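Local structure of metastasis-associated protein MTA1 (Homo sapiens, 6G16) at residues 13-16 against 17-20; 41-44 against 45-48. The protein is a subunit of the NuRD chromatin-remodelling and deacetylase complex, in which this R1 region probably recruits the histone-binding proteins RBBP4 and RBBP7. All blocks are in the same frame, centred on the assembly; numbering follows the deposited sequence.

Contact 1. Residues 13-16 against 17-20; sequences HTTK and LTRI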
ATOM      1  N   HIS B  13      -4.169  21.000  -3.991  1.00 47.56           N
ATOM      2  CA  HIS B  13      -4.079  21.286  -2.566  1.00 46.95           C
ATOM      3  C   HIS B  13      -5.346  22.062  -2.322  1.00 48.70           C
ATOM      4  O   HIS B  13      -5.479  23.191  -2.781  1.00 51.07           O
ATOM      5  CB  HIS B  13      -2.845  22.095  -2.271  1.00 45.73           C
ATOM      6  CG  HIS B  13      -2.570  22.298  -0.818  1.00 45.26           C
ATOM      7  ND1 HIS B  13      -2.937  21.378   0.149  1.00 46.34           N
ATOM      8  CD2 HIS B  13      -1.906  23.289  -0.164  1.00 44.58           C
ATOM      9  CE1 HIS B  13      -2.536  21.805   1.341  1.00 44.63           C
ATOM     10  NE2 HIS B  13      -1.897  22.955   1.177  1.00 44.97           N
ATOM     11  N   THR B  14      -6.311  21.426  -1.659  1.00 52.41           N
ATOM     12  CA  THR B  14      -7.682  21.945  -1.594  1.00 53.92           C
ATOM     13  C   THR B  14      -7.705  23.205  -0.783  1.00 55.00           C
ATOM     14  O   THR B  14      -7.069  23.233   0.263  1.00 54.34           O
ATOM     15  CB  THR B  14      -8.643  20.931  -0.951  1.00 53.88           C
ATOM     16  OG1 THR B  14      -8.777  19.805  -1.812  1.00 56.76           O
ATOM     17  CG2 THR B  14     -10.020  21.522  -0.774  1.00 54.77           C
ATOM     18  N   THR B  15      -8.432  24.227  -1.257  1.00 59.33           N
ATOM     19  CA  THR B  15      -8.451  25.552  -0.577  1.00 62.17           C
ATOM     20  C   THR B  15      -9.229  25.534   0.743  1.00 63.27           C
ATOM     21  O   THR B  15     -10.213  24.785   0.906  1.00 61.77           O
ATOM     22  CB  THR B  15      -9.135  26.623  -1.423  1.00 62.54           C
ATOM     23  OG1 THR B  15     -10.500  26.223  -1.652  1.00 66.83           O
ATOM     24  CG2 THR B  15      -8.407  26.824  -2.764  1.00 62.61           C
ATOM     25  N   LYS B  16      -8.824  26.414   1.653  1.00 65.60           N
ATOM     26  CA  LYS B  16      -9.481  26.543   2.956  1.00 67.13           C
ATOM     27  C   LYS B  16     -10.966  26.779   2.795  1.00 64.29           C
ATOM     28  O   LYS B  16     -11.765  26.242   3.552  1.00 67.43           O
ATOM     29  CB  LYS B  16      -8.858  27.668   3.781  1.00 69.19           C
ATOM     30  CG  LYS B  16      -7.361  27.515   4.069  1.00 75.79           C
ATOM     31  CD  LYS B  16      -6.980  26.206   4.765  1.00 82.73           C
ATOM     32  CE  LYS B  16      -5.559  25.787   4.407  1.00 82.51           C
ATOM     33  NZ  LYS B  16      -5.032  24.757   5.340  1.00 79.71           N
ATOM     34  N   LEU B  17     -11.334  27.555   1.789  1.00 65.06           N
ATOM     35  CA  LEU B  17     -12.749  27.806   1.519  1.00 68.32           C
ATOM     36  C   LEU B  17     -13.490  26.512   1.124  1.00 68.76           C
ATOM     37  O   LEU B  17     -14.627  26.261   1.561  1.00 68.11           O
ATOM     38  CB  LEU B  17     -12.916  28.902   0.450  1.00 68.00           C
ATOM     39  CG  LEU B  17     -14.287  29.599   0.273  1.00 64.88           C
ATOM     40  CD1 LEU B  17     -15.367  28.708  -0.335  1.00 66.79           C
ATOM     41  CD2 LEU B  17     -14.800  30.217   1.570  1.00 61.35           C
ATOM     42  N   THR B  18     -12.858  25.684   0.298  1.00 70.37           N
ATOM     43  CA  THR B  18     -13.517  24.444  -0.089  1.00 69.04           C
ATOM     44  C   THR B  18     -13.654  23.539   1.132  1.00 66.71           C
ATOM     45  O   THR B  18     -14.700  22.914   1.305  1.00 67.36           O
ATOM     46  CB  THR B  18     -12.824  23.742  -1.259  1.00 69.09           C
ATOM     47  OG1 THR B  18     -12.608  24.690  -2.317  1.00 67.74           O
ATOM     48  CG2 THR B  18     -13.716  22.606  -1.806  1.00 72.68           C
ATOM     49  N   ARG B  19     -12.635  23.514   1.996  1.00 64.30           N
ATOM     50  CA  ARG B  19     -12.692  22.717   3.218  1.00 64.16           C
ATOM     51  C   ARG B  19     -13.875  23.088   4.107  1.00 64.52           C
ATOM     52  O   ARG B  19     -14.598  22.202   4.590  1.00 66.30           O
ATOM     53  CB  ARG B  19     -11.409  22.835   4.029  1.00 64.63           C
ATOM     54  CG  ARG B  19     -10.194  22.252   3.361  1.00 68.54           C
ATOM     55  CD  ARG B  19      -9.106  21.918   4.384  1.00 73.68           C
ATOM     56  NE  ARG B  19      -7.942  21.339   3.718  1.00 78.77           N
ATOM     57  CZ  ARG B  19      -7.063  22.023   2.982  1.00 90.47           C
ATOM     58  NH1 ARG B  19      -7.182  23.354   2.830  1.00 97.65           N
ATOM     59  NH2 ARG B  19      -6.050  21.383   2.382  1.00 88.73           N
ATOM     60  N   ILE B  20     -14.073  24.383   4.330  1.00 63.15           N
ATOM     61  CA  ILE B  20     -15.218  24.839   5.145  1.00 62.60           C
ATOM     62  C   ILE B  20     -16.550  24.672   4.420  1.00 60.24           C
ATOM     63  O   ILE B  20     -17.568  24.396   5.056  1.00 60.57           O
ATOM     64  CB  ILE B  20     -15.049  26.281   5.693  1.00 61.63           C
ATOM     65  CG1 ILE B  20     -14.980  27.321   4.552  1.00 59.95           C
ATOM     66  CG2 ILE B  20     -13.842  26.321   6.656  1.00 62.55           C
ATOM     67  CD1 ILE B  20     -13.997  28.483   4.780  1.00 61.00           C
TER

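Contact 2. Residues 41-44 against 45-48; sequences PINS and AAIK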
ATOM      1  N   PRO B  41     -20.878  12.190 -10.222  1.00 50.69           N
ATOM      2  CA  PRO B  41     -20.649  13.621 -10.165  1.00 50.29           C
ATOM      3  C   PRO B  41     -21.222  14.199  -8.894  1.00 51.46           C
ATOM      4  O   PRO B  41     -22.388  14.016  -8.620  1.00 56.04           O
ATOM      5  CB  PRO B  41     -21.410  14.151 -11.374  1.00 48.86           C
ATOM      6  CG  PRO B  41     -21.454  13.017 -12.323  1.00 48.95           C
ATOM      7  CD  PRO B  41     -21.535  11.785 -11.482  1.00 49.87           C
ATOM      8  N   ILE B  42     -20.384  14.854  -8.111  1.00 51.06           N
ATOM      9  CA  ILE B  42     -20.830  15.587  -6.948  1.00 49.91           C
ATOM     10  C   ILE B  42     -21.498  16.883  -7.417  1.00 49.13           C
ATOM     11  O   ILE B  42     -20.991  17.567  -8.296  1.00 45.54           O
ATOM     12  CB  ILE B  42     -19.622  15.883  -6.029  1.00 49.81           C
ATOM     13  CG1 ILE B  42     -19.167  14.578  -5.399  1.00 49.25           C
ATOM     14  CG2 ILE B  42     -19.962  16.928  -4.957  1.00 50.56           C
ATOM     15  CD1 ILE B  42     -17.836  14.658  -4.703  1.00 49.30           C
ATOM     16  N   ASN B  43     -22.598  17.248  -6.780  1.00 49.90           N
ATOM     17  CA  ASN B  43     -23.294  18.505  -7.070  1.00 49.81           C
ATOM     18  C   ASN B  43     -22.560  19.767  -6.577  1.00 51.03           C
ATOM     19  O   ASN B  43     -23.011  20.464  -5.667  1.00 49.59           O
ATOM     20  CB  ASN B  43     -24.688  18.421  -6.473  1.00 51.34           C
ATOM     21  CG  ASN B  43     -25.681  19.356  -7.132  1.00 52.39           C
ATOM     22  OD1 ASN B  43     -25.319  20.361  -7.790  1.00 51.38           O
ATOM     23  ND2 ASN B  43     -26.975  19.032  -6.942  1.00 51.72           N
ATOM     24  N   SER B  44     -21.440  20.076  -7.222  1.00 55.10           N
ATOM     25  CA  SER B  44     -20.632  21.236  -6.831  1.00 57.56           C
ATOM     26  C   SER B  44     -21.378  22.576  -6.953  1.00 56.90           C
ATOM     27  O   SER B  44     -21.206  23.476  -6.133  1.00 62.75           O
ATOM     28  CB  SER B  44     -19.325  21.282  -7.644  1.00 57.41           C
ATOM     29  OG  SER B  44     -19.504  21.902  -8.900  1.00 59.69           O
ATOM     30  N   ALA B  45     -22.191  22.721  -7.985  1.00 56.86           N
ATOM     31  CA  ALA B  45     -22.982  23.955  -8.146  1.00 59.06           C
ATOM     32  C   ALA B  45     -23.807  24.239  -6.884  1.00 57.96           C
ATOM     33  O   ALA B  45     -23.609  25.274  -6.208  1.00 57.39           O
ATOM     34  CB  ALA B  45     -23.889  23.864  -9.382  1.00 58.61           C
ATOM     35  N   ALA B  46     -24.675  23.280  -6.545  1.00 57.86           N
ATOM     36  CA  ALA B  46     -25.469  23.363  -5.317  1.00 56.23           C
ATOM     37  C   ALA B  46     -24.619  23.707  -4.077  1.00 57.59           C
ATOM     38  O   ALA B  46     -25.002  24.581  -3.294  1.00 59.10           O
ATOM     39  CB  ALA B  46     -26.232  22.070  -5.105  1.00 54.97           C
ATOM     40  N   ILE B  47     -23.470  23.042  -3.928  1.00 59.96           N
ATOM     41  CA  ILE B  47     -22.565  23.265  -2.786  1.00 60.94           C
ATOM     42  C   ILE B  47     -22.058  24.698  -2.768  1.00 61.67           C
ATOM     43  O   ILE B  47     -22.088  25.326  -1.709  1.00 60.84           O
ATOM     44  CB  ILE B  47     -21.376  22.268  -2.773  1.00 61.32           C
ATOM     45  CG1 ILE B  47     -21.891  20.848  -2.496  1.00 62.29           C
ATOM     46  CG2 ILE B  47     -20.317  22.657  -1.730  1.00 59.61           C
ATOM     47  CD1 ILE B  47     -20.863  19.753  -2.757  1.00 62.57           C
ATOM     48  N   LYS B  48     -21.606  25.193  -3.927  1.00 62.16           N
ATOM     49  CA  LYS B  48     -21.041  26.556  -4.040  1.00 66.08           C
ATOM     50  C   LYS B  48     -22.102  27.626  -3.719  1.00 64.82           C
ATOM     51  O   LYS B  48     -21.838  28.614  -3.023  1.00 62.73           O
ATOM     52  CB  LYS B  48     -20.469  26.792  -5.441  1.00 67.54           C
ATOM     53  CG  LYS B  48     -19.138  26.089  -5.659  1.00 72.50           C
ATOM     54  CD  LYS B  48     -18.712  26.082  -7.117  1.00 74.42           C
ATOM     55  CE  LYS B  48     -17.686  24.991  -7.374  1.00 76.57           C
ATOM     56  NZ  LYS B  48     -17.258  25.005  -8.798  1.00 81.61           N
TER

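Contact 1. Residues 13-16 against 17-20
Thr15 is the N-cap of helix 16-24, and its side chain caps the backbone N of Thr18 in the first turn. Thr15 OG1 accepts from Thr18 N at 3.1 Å, with an angle of 153° at the hydrogen. The torsion chi1 of 61° sets OG1 between the backbone N and the carbonyl carbon, where it faces this amide. The hydroxyl of Thr18 also comes to it: Thr18 OG1 donates to Thr15 OG1 at 2.7 Å. Two donors from one residue thus meet a single capping oxygen. Both hydroxyls bond in addition to the backbone of the partner protein, as does Thr14 OG1, so the cap is part of the interface. Leu17 and Thr18 pack on aromatic side chains of the same partner.

Behind the cap the regular helix pattern begins. Arg19 N donates to Thr15 O at 2.9 Å, and Ile20 N donates to Lys16 O at 3.1 Å. Thr14 CG2 packs on Thr18 CB at 3.6 Å, the two side chains crossing at about a right angle.

Arg19 reaches back over the turn. Thr14 O lies over one face of the guanidinium and Lys16 NZ over the other. At the guanidinium edge is His13, whose ring plane is turned 71° from it; His13 CE1 is 3.7 Å from Arg19 NH2. Lys16 bends at chi2 and then runs beside Arg19, so that Lys16 CD lies 3.5 Å from Arg19 NH1. An acidic side chain of the partner protein lies at long, weak range from Arg19 NE and may partly offset the charge of the arginine.

His13, Thr14 and Thr15 make backbone hydrogen bonds to the partner chain, and the turn leads from strand 11-13 into helix 16-24.

Contact 2. Residues 41-44 against 45-48
Ser44, Asn43 and Ile47 carry this helix N-terminus, where Asn43 is the N-cap of helix 44-53. Asn43 OD1 accepts from Ala46 N at 3.2 Å. The N-H of Ala46 comes from above the plane of the Asn43 side-chain carbonyl, 54° out of it, and not on a lone pair. A chi1 of -157°, with CG anti to the backbone N, brings the Asn43 carboxamide up to Ala46, where Asn43 CG is 3.4 Å from Ala46 CB. Asn43 is the centre of an inverse gamma turn as well, closed by the bond from Ser44 N to Ile42 O. The chain therefore bends tightly just as the helix starts.

The backbone oxygen of Asn43 takes Ile47 N at 3.1 Å, in the carbonyl plane. Ile47 CD1 meets Ile42 CG2 at 3.7 Å, the two side chains crossing at a slant. Both isoleucines also touch Leu29 of helix 26-29, and Ile47 and Ala46 touch Ile28. Ile42 and Ser44 lie against aromatic side chains of the partner protein, and Ile42 N is bonded to one of its polar side chains.

Ser44 O accepts from Lys48 N at 2.8 Å. The extended Lys48 side chain runs past this oxygen, with Lys48 CG 3.4 Å from Ser44 O.

How the contacts relate
Contact 1 and contact 2 are the capped first turns of helix 16-24 and helix 44-53. Contact 1 comes before contact 2 in the chain, with residues 21-40 between them. Their centres are 14 Å apart and their nearest atoms about 6 Å, so they do not touch. In 13-20 a threonine hydroxyl is the capping acceptor, and in 41-48 an asparagine amide oxygen. Both turns also lie on the partner protein, consistent with a binding region that wraps along it. Contact 1 bonds to it through threonine hydroxyls and backbone and also packs on it. Contact 2 packs on it and has a bond from Ile42 N. Both lie in the MTA R1 domain.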